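Local coordinates for protein beta sliding clamp (Borrelia burgdorferi, PDB 6DJ8) that forms a ring-shaped head-to-tail homodimer around DNA and probably tethers DNA polymerases and other proteins to it for processive replication, at residues 77-86 / 101-112; 369-377 / 383-391. All coordinates share one frame; numbering follows the deposited sequence.

Interaction 1 of 2, residues 77-86 / 101-112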
ATOM      1  N   PHE A  77      16.760  24.919  25.688  1.00 44.03           N
ATOM      2  CA  PHE A  77      15.479  24.537  26.265  1.00 42.09           C
ATOM      3  C   PHE A  77      15.157  23.129  25.793  1.00 43.35           C
ATOM      4  O   PHE A  77      15.774  22.614  24.861  1.00 44.15           O
ATOM      5  CB  PHE A  77      14.361  25.512  25.863  1.00 47.75           C
ATOM      6  CG  PHE A  77      14.065  25.533  24.376  1.00 45.16           C
ATOM      7  CD1 PHE A  77      14.812  26.314  23.512  1.00 45.18           C
ATOM      8  CD2 PHE A  77      13.038  24.767  23.852  1.00 42.62           C
ATOM      9  CE1 PHE A  77      14.526  26.343  22.152  1.00 44.44           C
ATOM     10  CE2 PHE A  77      12.752  24.777  22.481  1.00 41.32           C
ATOM     11  CZ  PHE A  77      13.496  25.564  21.632  1.00 39.91           C
ATOM     12  N   LYS A  78      14.148  22.529  26.420  1.00 42.56           N
ATOM     13  CA  LYS A  78      13.672  21.206  26.038  1.00 43.27           C
ATOM     14  C   LYS A  78      12.168  21.263  25.803  1.00 50.73           C
ATOM     15  O   LYS A  78      11.465  22.082  26.401  1.00 53.06           O
ATOM     16  CB  LYS A  78      13.987  20.138  27.102  1.00 51.24           C
ATOM     17  CG  LYS A  78      15.461  20.004  27.456  1.00 49.40           C
ATOM     18  CD  LYS A  78      15.685  18.777  28.325  1.00 53.91           C
ATOM     19  CE  LYS A  78      17.124  18.664  28.786  1.00 62.76           C
ATOM     20  NZ  LYS A  78      17.572  17.234  28.721  1.00 65.05           N
ATOM     21  N   VAL A  79      11.693  20.399  24.902  1.00 46.45           N
ATOM     22  CA  VAL A  79      10.278  20.278  24.556  1.00 43.24           C
ATOM     23  C   VAL A  79       9.932  18.804  24.382  1.00 46.59           C
ATOM     24  O   VAL A  79      10.635  18.076  23.677  1.00 44.64           O
ATOM     25  CB  VAL A  79       9.924  21.050  23.267  1.00 43.20           C
ATOM     26  CG1 VAL A  79       8.524  20.708  22.840  1.00 46.10           C
ATOM     27  CG2 VAL A  79      10.025  22.545  23.510  1.00 49.22           C
ATOM     28  N   LEU A  80       8.853  18.366  25.025  1.00 38.70           N
ATOM     29  CA  LEU A  80       8.282  17.045  24.801  1.00 44.51           C
ATOM     30  C   LEU A  80       7.045  17.199  23.923  1.00 47.97           C
ATOM     31  O   LEU A  80       6.105  17.918  24.295  1.00 46.03           O
ATOM     32  CB  LEU A  80       7.921  16.390  26.129  1.00 43.54           C
ATOM     33  CG  LEU A  80       7.494  14.929  26.109  1.00 46.50           C
ATOM     34  CD1 LEU A  80       8.690  14.055  25.744  1.00 46.12           C
ATOM     35  CD2 LEU A  80       6.932  14.537  27.476  1.00 53.33           C
ATOM     36  N   ILE A  81       7.040  16.554  22.761  1.00 43.92           N
ATOM     37  CA  ILE A  81       5.958  16.750  21.798  1.00 40.02           C
ATOM     38  C   ILE A  81       5.616  15.431  21.124  1.00 41.14           C
ATOM     39  O   ILE A  81       6.502  14.647  20.780  1.00 38.15           O
ATOM     40  CB  ILE A  81       6.317  17.822  20.751  1.00 39.99           C
ATOM     41  CG1 ILE A  81       5.189  17.986  19.717  1.00 40.23           C
ATOM     42  CG2 ILE A  81       7.604  17.480  20.033  1.00 37.29           C
ATOM     43  CD1 ILE A  81       5.432  19.161  18.826  1.00 33.99           C
ATOM     44  N   ASN A  82       4.318  15.191  20.947  1.00 38.38           N
ATOM     45  CA  ASN A  82       3.826  14.021  20.231  1.00 41.82           C
ATOM     46  C   ASN A  82       4.548  13.850  18.905  1.00 42.60           C
ATOM     47  O   ASN A  82       4.577  14.770  18.087  1.00 33.27           O
ATOM     48  CB  ASN A  82       2.322  14.164  20.014  1.00 44.20           C
ATOM     49  CG  ASN A  82       1.752  13.046  19.191  1.00 43.80           C
ATOM     50  OD1 ASN A  82       1.528  13.198  17.983  1.00 42.96           O
ATOM     51  ND2 ASN A  82       1.539  11.898  19.826  1.00 44.43           N
ATOM     52  N   ALA A  83       5.145  12.662  18.698  1.00 39.48           N
ATOM     53  CA  ALA A  83       6.031  12.469  17.554  1.00 38.58           C
ATOM     54  C   ALA A  83       5.279  12.567  16.230  1.00 33.13           C
ATOM     55  O   ALA A  83       5.801  13.117  15.258  1.00 35.63           O
ATOM     56  CB  ALA A  83       6.726  11.105  17.641  1.00 37.32           C
ATOM     57  N   SER A  84       4.083  11.979  16.165  1.00 34.63           N
ATOM     58  CA  SER A  84       3.306  11.960  14.928  1.00 40.36           C
ATOM     59  C   SER A  84       2.888  13.375  14.511  1.00 37.39           C
ATOM     60  O   SER A  84       2.973  13.740  13.330  1.00 37.26           O
ATOM     61  CB  SER A  84       2.088  11.051  15.124  1.00 40.73           C
ATOM     62  OG  SER A  84       1.269  11.010  13.974  1.00 44.04           O
ATOM     63  N   ASN A  85       2.448  14.192  15.470  1.00 39.90           N
ATOM     64  CA  ASN A  85       2.074  15.567  15.136  1.00 35.78           C
ATOM     65  C   ASN A  85       3.284  16.379  14.692  1.00 34.37           C
ATOM     66  O   ASN A  85       3.207  17.142  13.724  1.00 38.01           O
ATOM     67  CB  ASN A  85       1.395  16.243  16.322  1.00 36.47           C
ATOM     68  CG  ASN A  85       0.028  15.672  16.609  1.00 41.30           C
ATOM     69  OD1 ASN A  85      -0.507  14.895  15.819  1.00 37.61           O
ATOM     70  ND2 ASN A  85      -0.552  16.060  17.741  1.00 45.70           N
ATOM     71  N   PHE A  86       4.411  16.227  15.386  1.00 35.61           N
ATOM     72  CA  PHE A  86       5.601  16.986  15.026  1.00 31.44           C
ATOM     73  C   PHE A  86       6.073  16.618  13.632  1.00 31.64           C
ATOM     74  O   PHE A  86       6.448  17.488  12.840  1.00 36.75           O
ATOM     75  CB  PHE A  86       6.710  16.721  16.053  1.00 32.21           C
ATOM     76  CG  PHE A  86       7.856  17.677  15.964  1.00 34.36           C
ATOM     77  CD1 PHE A  86       7.657  18.988  15.570  1.00 35.57           C
ATOM     78  CD2 PHE A  86       9.144  17.255  16.253  1.00 33.98           C
ATOM     79  CE1 PHE A  86       8.716  19.869  15.483  1.00 31.33           C
ATOM     80  CE2 PHE A  86      10.202  18.135  16.177  1.00 38.00           C
ATOM     81  CZ  PHE A  86       9.983  19.448  15.785  1.00 35.18           C
ATOM     82  N   ILE A 101      11.391  27.243  14.555  1.00 33.10           N
ATOM     83  CA  ILE A 101      10.512  26.588  15.510  1.00 36.12           C
ATOM     84  C   ILE A 101      10.613  27.356  16.818  1.00 42.33           C
ATOM     85  O   ILE A 101      11.693  27.454  17.399  1.00 38.44           O
ATOM     86  CB  ILE A 101      10.887  25.113  15.681  1.00 41.53           C
ATOM     87  CG1 ILE A 101      10.703  24.390  14.329  1.00 40.24           C
ATOM     88  CG2 ILE A 101      10.067  24.488  16.785  1.00 41.23           C
ATOM     89  CD1 ILE A 101      11.137  22.917  14.308  1.00 36.12           C
ATOM     90  N   VAL A 102       9.490  27.902  17.273  1.00 45.54           N
ATOM     91  CA  VAL A 102       9.428  28.764  18.445  1.00 42.87           C
ATOM     92  C   VAL A 102       8.701  27.997  19.533  1.00 40.42           C
ATOM     93  O   VAL A 102       7.651  27.402  19.277  1.00 43.29           O
ATOM     94  CB  VAL A 102       8.702  30.088  18.137  1.00 41.37           C
ATOM     95  CG1 VAL A 102       8.616  30.953  19.393  1.00 41.78           C
ATOM     96  CG2 VAL A 102       9.397  30.835  17.014  1.00 41.27           C
ATOM     97  N   PHE A 103       9.260  27.986  20.737  1.00 39.36           N
ATOM     98  CA  PHE A 103       8.605  27.317  21.849  1.00 41.40           C
ATOM     99  C   PHE A 103       7.885  28.372  22.667  1.00 45.00           C
ATOM    100  O   PHE A 103       8.516  29.291  23.197  1.00 44.11           O
ATOM    101  CB  PHE A 103       9.586  26.526  22.713  1.00 40.46           C
ATOM    102  CG  PHE A 103       8.943  25.862  23.902  1.00 42.67           C
ATOM    103  CD1 PHE A 103       7.700  25.266  23.786  1.00 40.83           C
ATOM    104  CD2 PHE A 103       9.605  25.775  25.115  1.00 45.21           C
ATOM    105  CE1 PHE A 103       7.105  24.641  24.860  1.00 43.65           C
ATOM    106  CE2 PHE A 103       9.017  25.145  26.198  1.00 48.47           C
ATOM    107  CZ  PHE A 103       7.767  24.574  26.071  1.00 50.10           C
ATOM    108  N   ASN A 104       6.580  28.200  22.808  1.00 47.25           N
ATOM    109  CA  ASN A 104       5.708  29.105  23.555  1.00 51.62           C
ATOM    110  C   ASN A 104       5.380  28.350  24.829  1.00 50.00           C
ATOM    111  O   ASN A 104       4.381  27.633  24.907  1.00 50.13           O
ATOM    112  CB  ASN A 104       4.450  29.426  22.738  1.00 54.51           C
ATOM    113  CG  ASN A 104       3.543  30.457  23.404  1.00 63.81           C
ATOM    114  OD1 ASN A 104       2.467  30.765  22.881  1.00 65.15           O
ATOM    115  ND2 ASN A 104       3.963  30.988  24.541  1.00 53.81           N
ATOM    116  N   GLU A 105       6.224  28.543  25.841  1.00 50.54           N
ATOM    117  CA  GLU A 105       6.016  27.858  27.104  1.00 57.25           C
ATOM    118  C   GLU A 105       4.768  28.358  27.814  1.00 62.97           C
ATOM    119  O   GLU A 105       4.106  27.583  28.511  1.00 64.08           O
ATOM    120  CB  GLU A 105       7.252  28.035  27.984  1.00 65.50           C
ATOM    121  CG  GLU A 105       7.428  26.984  29.061  1.00 65.76           C
ATOM    122  CD  GLU A 105       8.531  27.352  30.036  1.00 74.53           C
ATOM    123  OE1 GLU A 105       8.727  28.567  30.276  1.00 76.33           O
ATOM    124  OE2 GLU A 105       9.203  26.432  30.555  1.00 76.13           O
ATOM    125  N   ASN A 106       4.394  29.622  27.603  1.00 64.44           N
ATOM    126  CA  ASN A 106       3.194  30.145  28.247  1.00 67.14           C
ATOM    127  C   ASN A 106       1.927  29.447  27.771  1.00 69.99           C
ATOM    128  O   ASN A 106       0.940  29.406  28.511  1.00 78.38           O
ATOM    129  CB  ASN A 106       3.064  31.652  27.985  1.00 70.90           C
ATOM    130  CG  ASN A 106       3.685  32.496  29.078  1.00 73.16           C
ATOM    131  OD1 ASN A 106       3.092  32.679  30.142  1.00 73.65           O
ATOM    132  ND2 ASN A 106       4.873  33.028  28.818  1.00 71.88           N
ATOM    133  N   ASN A 107       1.938  28.863  26.573  1.00 64.95           N
ATOM    134  CA  ASN A 107       0.754  28.214  26.034  1.00 59.11           C
ATOM    135  C   ASN A 107       0.967  26.733  25.736  1.00 56.89           C
ATOM    136  O   ASN A 107       0.067  26.091  25.182  1.00 56.36           O
ATOM    137  CB  ASN A 107       0.286  28.946  24.765  1.00 66.85           C
ATOM    138  CG  ASN A 107      -0.338  30.307  25.072  1.00 75.63           C
ATOM    139  OD1 ASN A 107      -0.900  30.518  26.148  1.00 74.18           O
ATOM    140  ND2 ASN A 107      -0.225  31.239  24.128  1.00 75.69           N
ATOM    141  N   SER A 108       2.127  26.181  26.075  1.00 54.72           N
ATOM    142  CA  SER A 108       2.471  24.794  25.762  1.00 51.56           C
ATOM    143  C   SER A 108       2.249  24.496  24.280  1.00 44.16           C
ATOM    144  O   SER A 108       1.495  23.606  23.895  1.00 44.20           O
ATOM    145  CB  SER A 108       1.681  23.830  26.646  1.00 47.20           C
ATOM    146  OG  SER A 108       2.144  23.886  27.987  1.00 62.00           O
ATOM    147  N   LYS A 109       2.930  25.282  23.450  1.00 44.58           N
ATOM    148  CA  LYS A 109       2.789  25.196  22.007  1.00 46.22           C
ATOM    149  C   LYS A 109       4.127  25.460  21.338  1.00 44.14           C
ATOM    150  O   LYS A 109       4.942  26.252  21.820  1.00 43.90           O
ATOM    151  CB  LYS A 109       1.745  26.184  21.471  1.00 53.63           C
ATOM    152  CG  LYS A 109       0.388  25.546  21.230  1.00 58.21           C
ATOM    153  CD  LYS A 109      -0.735  26.523  21.487  1.00 60.77           C
ATOM    154  CE  LYS A 109      -2.105  25.853  21.371  1.00 69.43           C
ATOM    155  NZ  LYS A 109      -2.330  24.822  22.427  1.00 59.93           N
ATOM    156  N   LEU A 110       4.346  24.755  20.248  1.00 40.77           N
ATOM    157  CA  LEU A 110       5.403  25.049  19.303  1.00 40.81           C
ATOM    158  C   LEU A 110       4.764  25.855  18.180  1.00 42.63           C
ATOM    159  O   LEU A 110       3.713  25.468  17.665  1.00 43.77           O
ATOM    160  CB  LEU A 110       6.001  23.752  18.775  1.00 39.75           C
ATOM    161  CG  LEU A 110       7.473  23.480  19.056  1.00 41.32           C
ATOM    162  CD1 LEU A 110       7.714  23.488  20.531  1.00 44.38           C
ATOM    163  CD2 LEU A 110       7.811  22.109  18.479  1.00 37.75           C
ATOM    164  N   GLU A 111       5.341  27.003  17.858  1.00 39.18           N
ATOM    165  CA  GLU A 111       4.858  27.829  16.764  1.00 41.56           C
ATOM    166  C   GLU A 111       5.910  27.709  15.678  1.00 43.38           C
ATOM    167  O   GLU A 111       7.094  27.969  15.925  1.00 41.93           O
ATOM    168  CB  GLU A 111       4.674  29.281  17.199  1.00 45.58           C
ATOM    169  CG  GLU A 111       4.061  29.416  18.588  1.00 47.66           C
ATOM    170  CD  GLU A 111       2.669  30.004  18.566  1.00 58.04           C
ATOM    171  OE1 GLU A 111       2.154  30.288  17.462  1.00 59.99           O
ATOM    172  OE2 GLU A 111       2.088  30.188  19.656  1.00 58.49           O
ATOM    173  N   ILE A 112       5.485  27.313  14.485  1.00 41.92           N
ATOM    174  CA  ILE A 112       6.402  27.002  13.402  1.00 36.88           C
ATOM    175  C   ILE A 112       6.074  27.902  12.225  1.00 42.54           C
ATOM    176  O   ILE A 112       4.899  28.081  11.869  1.00 39.47           O
ATOM    177  CB  ILE A 112       6.314  25.518  13.012  1.00 41.16           C
ATOM    178  CG1 ILE A 112       6.422  24.650  14.273  1.00 38.71           C
ATOM    179  CG2 ILE A 112       7.372  25.173  11.993  1.00 34.31           C
ATOM    180  CD1 ILE A 112       6.543  23.137  14.004  1.00 44.15           C
TER
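Val-79 aims a methyl at the ring of Phe-103: its CG2 lies 3.5 Å from the Phe-103 ring centroid, almost on the ring normal, in a CH-pi contact. The opposite face of that ring has the backbone N of Glu-105 over its centre, so the phenyl is sandwiched between the methyl and the start of its own turn. Phe-103 reaches this place with CG trans to its backbone N (chi1 178°). Phe-77 runs past it the other way. The two ring planes are only 16° apart but slid so far that they barely overlap, with centroids 5.8 Å apart; the closest approach is Phe-77 CE2 to Phe-103 CB, 3.6 Å. Within the N-terminal domain these residues pack one sheet orthogonally on another: strand 77-82, at the edge of a sheet that runs on into the central domain, crosses strand 101-104 at 87°, with 9.2 Å between axes. The hairpin 98-104/109-114 turns through a G1 bulge, Ser-108 and Lys-109 facing Asn-104. From its second strand, Leu-110 splits its branches, CD1 going to Val-79 CG1 at 3.7 Å and CD2 to Ile-81 CD1 at 3.8 Å, the latter side chains nearly at right angles. Phe-86, on the helix whose N-cap is Asn-82, turns its ring edge to Ile-101, CZ to CD1 3.9 Å. Near the turn of the hairpin, Lys-109 NZ hydrogen-bonds Thr-322 O of the second subunit.

Interaction 2 of 2, residues 369-377 / 383-391; sequences SGNVLKLSE and FTHLIMPMS
Leu-375 brings CD2 in obliquely to the imidazole of His-385 from the facing strand, while the CD1 methyl of Ile-387, a neighbour on the ring's own strand, lies at its edge, in the ring plane. The ring of Phe-169 also meets it, planes at about 30°, and ND1 is hydrogen-bonded to Ser-204 OG, which should fix the ring's rotation. Leu-375 CD2 reaches on to Ile-387 CD1 at 4.0 Å. The strands form an antiparallel beta hairpin. Leu-375 N donates to His-385 O at 2.6 Å, and His-385 N returns the bond to Leu-375 O. Leu-373 and Ile-387 form a second hydrogen-bonded pair in the same way, N to O in both directions, 2.9 Å from Leu-373 N to Ile-387 O. On the other face, Leu-386 lays CD2 against Lys-374 CB, 3.7 Å, and its CB meets Val-372 CG2 at 3.5 Å; that methyl is trans to the Val-372 backbone N. Beyond the paired strands, Pro-389 rests its CD on Asn-371 O. The hairpin bridges two domains: strand 362-367 flanks 373-376, strand 202-211 of the central domain flanks 383-387, and helix 348-355 packs on Leu-375 and His-385.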
ATOM      1  N   SER A 369      18.793 -37.068   4.973  1.00 53.80           N
ATOM      2  CA  SER A 369      17.406 -37.498   4.833  1.00 55.08           C
ATOM      3  C   SER A 369      16.644 -37.310   6.140  1.00 58.23           C
ATOM      4  O   SER A 369      17.107 -37.716   7.209  1.00 51.15           O
ATOM      5  CB  SER A 369      17.359 -38.962   4.387  1.00 67.93           C
ATOM      6  OG  SER A 369      16.029 -39.375   4.120  1.00 71.97           O
ATOM      7  N   GLY A 370      15.495 -36.656   6.051  1.00 66.17           N
ATOM      8  CA  GLY A 370      14.656 -36.434   7.234  1.00 56.69           C
ATOM      9  C   GLY A 370      15.323 -35.532   8.233  1.00 59.39           C
ATOM     10  O   GLY A 370      14.895 -35.531   9.378  1.00 61.74           O
ATOM     11  N   ASN A 371      16.347 -34.799   7.820  1.00 56.15           N
ATOM     12  CA  ASN A 371      16.968 -33.878   8.797  1.00 54.78           C
ATOM     13  C   ASN A 371      16.926 -32.429   8.310  1.00 55.83           C
ATOM     14  O   ASN A 371      16.416 -32.184   7.227  1.00 49.80           O
ATOM     15  CB  ASN A 371      18.329 -34.355   9.277  1.00 61.18           C
ATOM     16  CG  ASN A 371      18.250 -34.671  10.748  1.00 77.67           C
ATOM     17  OD1 ASN A 371      18.350 -33.775  11.581  1.00 82.43           O
ATOM     18  ND2 ASN A 371      17.971 -35.924  11.068  1.00 78.98           N
ATOM     19  N   VAL A 372      17.514 -31.532   9.097  1.00 49.85           N
ATOM     20  CA  VAL A 372      17.541 -30.107   8.834  1.00 49.92           C
ATOM     21  C   VAL A 372      18.078 -29.829   7.437  1.00 47.14           C
ATOM     22  O   VAL A 372      19.061 -30.428   6.989  1.00 41.15           O
ATOM     23  CB  VAL A 372      18.386 -29.416   9.919  1.00 45.28           C
ATOM     24  CG1 VAL A 372      19.829 -29.887   9.846  1.00 52.26           C
ATOM     25  CG2 VAL A 372      18.325 -27.953   9.779  1.00 49.34           C
ATOM     26  N   LEU A 373      17.430 -28.892   6.759  1.00 36.36           N
ATOM     27  CA  LEU A 373      17.894 -28.362   5.488  1.00 36.14           C
ATOM     28  C   LEU A 373      18.868 -27.220   5.755  1.00 44.74           C
ATOM     29  O   LEU A 373      18.580 -26.325   6.559  1.00 39.86           O
ATOM     30  CB  LEU A 373      16.700 -27.865   4.670  1.00 39.11           C
ATOM     31  CG  LEU A 373      16.779 -27.858   3.156  1.00 48.20           C
ATOM     32  CD1 LEU A 373      16.817 -29.278   2.672  1.00 54.12           C
ATOM     33  CD2 LEU A 373      15.583 -27.128   2.570  1.00 55.57           C
ATOM     34  N   LYS A 374      20.014 -27.248   5.088  1.00 36.96           N
ATOM     35  CA  LYS A 374      21.027 -26.216   5.253  1.00 39.63           C
ATOM     36  C   LYS A 374      21.154 -25.409   3.974  1.00 39.69           C
ATOM     37  O   LYS A 374      21.324 -25.977   2.887  1.00 36.97           O
ATOM     38  CB  LYS A 374      22.383 -26.812   5.626  1.00 45.59           C
ATOM     39  CG  LYS A 374      23.501 -25.776   5.668  1.00 43.75           C
ATOM     40  CD  LYS A 374      24.751 -26.357   6.347  1.00 49.80           C
ATOM     41  CE  LYS A 374      25.704 -26.977   5.335  1.00 49.56           C
ATOM     42  NZ  LYS A 374      26.099 -26.025   4.263  1.00 57.81           N
ATOM     43  N   LEU A 375      21.051 -24.093   4.108  1.00 33.08           N
ATOM     44  CA  LEU A 375      21.202 -23.162   3.001  1.00 36.59           C
ATOM     45  C   LEU A 375      22.470 -22.355   3.180  1.00 40.86           C
ATOM     46  O   LEU A 375      22.703 -21.804   4.259  1.00 40.20           O
ATOM     47  CB  LEU A 375      20.015 -22.195   2.917  1.00 34.26           C
ATOM     48  CG  LEU A 375      18.696 -22.607   2.284  1.00 42.05           C
ATOM     49  CD1 LEU A 375      18.237 -23.940   2.789  1.00 41.99           C
ATOM     50  CD2 LEU A 375      17.607 -21.486   2.547  1.00 35.81           C
ATOM     51  N   SER A 376      23.248 -22.236   2.111  1.00 38.64           N
ATOM     52  CA  SER A 376      24.466 -21.451   2.150  1.00 42.83           C
ATOM     53  C   SER A 376      24.796 -20.966   0.749  1.00 44.38           C
ATOM     54  O   SER A 376      24.274 -21.469  -0.252  1.00 46.25           O
ATOM     55  CB  SER A 376      25.628 -22.277   2.708  1.00 48.11           C
ATOM     56  OG  SER A 376      25.742 -23.484   1.981  1.00 49.32           O
ATOM     57  N   GLU A 377      25.698 -19.994   0.695  1.00 42.86           N
ATOM     58  CA  GLU A 377      26.298 -19.420  -0.499  1.00 50.69           C
ATOM     59  C   GLU A 377      27.595 -20.160  -0.805  1.00 58.49           C
ATOM     60  O   GLU A 377      28.351 -20.481   0.119  1.00 53.67           O
ATOM     61  CB  GLU A 377      26.585 -17.931  -0.302  1.00 47.50           C
ATOM     62  CG  GLU A 377      25.347 -17.048  -0.337  1.00 52.97           C
ATOM     63  CD  GLU A 377      25.609 -15.594   0.062  1.00 55.36           C
ATOM     64  OE1 GLU A 377      26.543 -15.351   0.853  1.00 59.28           O
ATOM     65  OE2 GLU A 377      24.867 -14.695  -0.399  1.00 54.26           O
ATOM     66  N   PHE A 383      28.255 -17.730   6.592  1.00 49.44           N
ATOM     67  CA  PHE A 383      26.808 -17.686   6.758  1.00 41.43           C
ATOM     68  C   PHE A 383      26.201 -19.068   6.564  1.00 41.71           C
ATOM     69  O   PHE A 383      26.469 -19.740   5.560  1.00 41.02           O
ATOM     70  CB  PHE A 383      26.193 -16.673   5.796  1.00 40.14           C
ATOM     71  CG  PHE A 383      24.699 -16.613   5.849  1.00 41.23           C
ATOM     72  CD1 PHE A 383      24.032 -16.494   7.057  1.00 39.87           C
ATOM     73  CD2 PHE A 383      23.964 -16.643   4.683  1.00 43.36           C
ATOM     74  CE1 PHE A 383      22.648 -16.425   7.095  1.00 37.78           C
ATOM     75  CE2 PHE A 383      22.588 -16.564   4.710  1.00 45.06           C
ATOM     76  CZ  PHE A 383      21.925 -16.459   5.914  1.00 41.92           C
ATOM     77  N   THR A 384      25.375 -19.480   7.522  1.00 35.55           N
ATOM     78  CA  THR A 384      24.609 -20.717   7.429  1.00 40.26           C
ATOM     79  C   THR A 384      23.173 -20.440   7.834  1.00 38.34           C
ATOM     80  O   THR A 384      22.933 -19.770   8.845  1.00 37.45           O
ATOM     81  CB  THR A 384      25.205 -21.804   8.332  1.00 39.29           C
ATOM     82  OG1 THR A 384      26.506 -22.126   7.864  1.00 39.50           O
ATOM     83  CG2 THR A 384      24.353 -23.048   8.328  1.00 37.72           C
ATOM     84  N   HIS A 385      22.225 -20.949   7.054  1.00 37.09           N
ATOM     85  CA  HIS A 385      20.817 -20.910   7.422  1.00 37.31           C
ATOM     86  C   HIS A 385      20.238 -22.319   7.402  1.00 35.58           C
ATOM     87  O   HIS A 385      20.402 -23.062   6.423  1.00 37.77           O
ATOM     88  CB  HIS A 385      20.002 -19.994   6.510  1.00 36.17           C
ATOM     89  CG  HIS A 385      18.623 -19.733   7.026  1.00 39.90           C
ATOM     90  ND1 HIS A 385      18.356 -18.815   8.025  1.00 35.21           N
ATOM     91  CD2 HIS A 385      17.437 -20.317   6.721  1.00 37.13           C
ATOM     92  CE1 HIS A 385      17.058 -18.817   8.279  1.00 37.52           C
ATOM     93  NE2 HIS A 385      16.477 -19.716   7.499  1.00 34.45           N
ATOM     94  N   LEU A 386      19.559 -22.668   8.483  1.00 31.33           N
ATOM     95  CA  LEU A 386      18.979 -23.982   8.687  1.00 36.11           C
ATOM     96  C   LEU A 386      17.472 -23.849   8.766  1.00 37.80           C
ATOM     97  O   LEU A 386      16.959 -22.903   9.374  1.00 35.27           O
ATOM     98  CB  LEU A 386      19.516 -24.626   9.966  1.00 36.61           C
ATOM     99  CG  LEU A 386      21.038 -24.722  10.105  1.00 42.53           C
ATOM    100  CD1 LEU A 386      21.423 -25.285  11.483  1.00 43.67           C
ATOM    101  CD2 LEU A 386      21.664 -25.590   8.993  1.00 43.04           C
ATOM    102  N   ILE A 387      16.770 -24.799   8.156  1.00 28.90           N
ATOM    103  CA  ILE A 387      15.318 -24.858   8.198  1.00 40.35           C
ATOM    104  C   ILE A 387      14.921 -26.287   8.524  1.00 38.99           C
ATOM    105  O   ILE A 387      15.297 -27.219   7.800  1.00 40.60           O
ATOM    106  CB  ILE A 387      14.682 -24.409   6.869  1.00 37.32           C
ATOM    107  CG1 ILE A 387      15.131 -22.989   6.515  1.00 34.35           C
ATOM    108  CG2 ILE A 387      13.166 -24.491   6.962  1.00 37.45           C
ATOM    109  CD1 ILE A 387      14.730 -22.539   5.113  1.00 32.63           C
ATOM    110  N   MET A 388      14.168 -26.461   9.598  1.00 35.16           N
ATOM    111  CA  MET A 388      13.676 -27.792   9.929  1.00 41.12           C
ATOM    112  C   MET A 388      12.539 -28.151   8.975  1.00 47.77           C
ATOM    113  O   MET A 388      11.660 -27.316   8.719  1.00 39.75           O
ATOM    114  CB  MET A 388      13.214 -27.864  11.387  1.00 43.69           C
ATOM    115  CG  MET A 388      12.998 -29.284  11.907  1.00 57.99           C
ATOM    116  SD  MET A 388      14.511 -30.276  11.992  1.00 58.26           S
ATOM    117  CE  MET A 388      13.918 -31.828  12.685  1.00 61.20           C
ATOM    118  N   PRO A 389      12.542 -29.344   8.398  1.00 42.81           N
ATOM    119  CA  PRO A 389      11.429 -29.739   7.537  1.00 44.89           C
ATOM    120  C   PRO A 389      10.158 -29.919   8.346  1.00 46.75           C
ATOM    121  O   PRO A 389      10.182 -30.160   9.554  1.00 43.00           O
ATOM    122  CB  PRO A 389      11.886 -31.067   6.916  1.00 45.44           C
ATOM    123  CG  PRO A 389      12.866 -31.628   7.903  1.00 51.34           C
ATOM    124  CD  PRO A 389      13.570 -30.402   8.440  1.00 44.68           C
ATOM    125  N   MET A 390       9.036 -29.795   7.648  1.00 40.52           N
ATOM    126  CA  MET A 390       7.740 -30.135   8.206  1.00 57.14           C
ATOM    127  C   MET A 390       7.455 -31.620   7.991  1.00 59.26           C
ATOM    128  O   MET A 390       7.992 -32.243   7.072  1.00 57.87           O
ATOM    129  CB  MET A 390       6.645 -29.288   7.546  1.00 50.02           C
ATOM    130  CG  MET A 390       6.771 -27.801   7.843  1.00 50.34           C
ATOM    131  SD  MET A 390       5.582 -26.798   6.927  1.00 48.80           S
ATOM    132  CE  MET A 390       4.037 -27.495   7.507  1.00 46.41           C
ATOM    133  N   SER A 391       6.629 -32.205   8.855  1.00 66.56           N
ATOM    134  CA  SER A 391       6.262 -33.641   8.758  1.00 69.08           C
ATOM    135  C   SER A 391       5.510 -33.869   7.459  1.00 67.58           C
ATOM    136  O   SER A 391       4.521 -33.208   7.229  1.00 70.52           O
ATOM    137  CB  SER A 391       5.449 -34.082   9.904  1.00 74.33           C
ATOM    138  OG  SER A 391       6.171 -33.905  11.094  1.00 79.41           O
TER

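Interactions 1 and 2 lie on opposite sides of the chain's centre, their centres 53 Å apart and their nearest atoms about 33 Å apart, so they do not touch. Interaction 1 belongs to the N-terminal domain and reaches the second subunit through Lys-109 and Asn-85. Interaction 2 belongs to the C-terminal domain and joins the site of the bound natural-product peptide: Asn-371, Val-372, Met-388 and Ser-391 pack on it, and Ser-391 also makes backbone hydrogen bonds with it. In this family that pocket is where polymerases and other partners dock. Along the chain the two are in series, interaction 1 closing before interaction 2 opens.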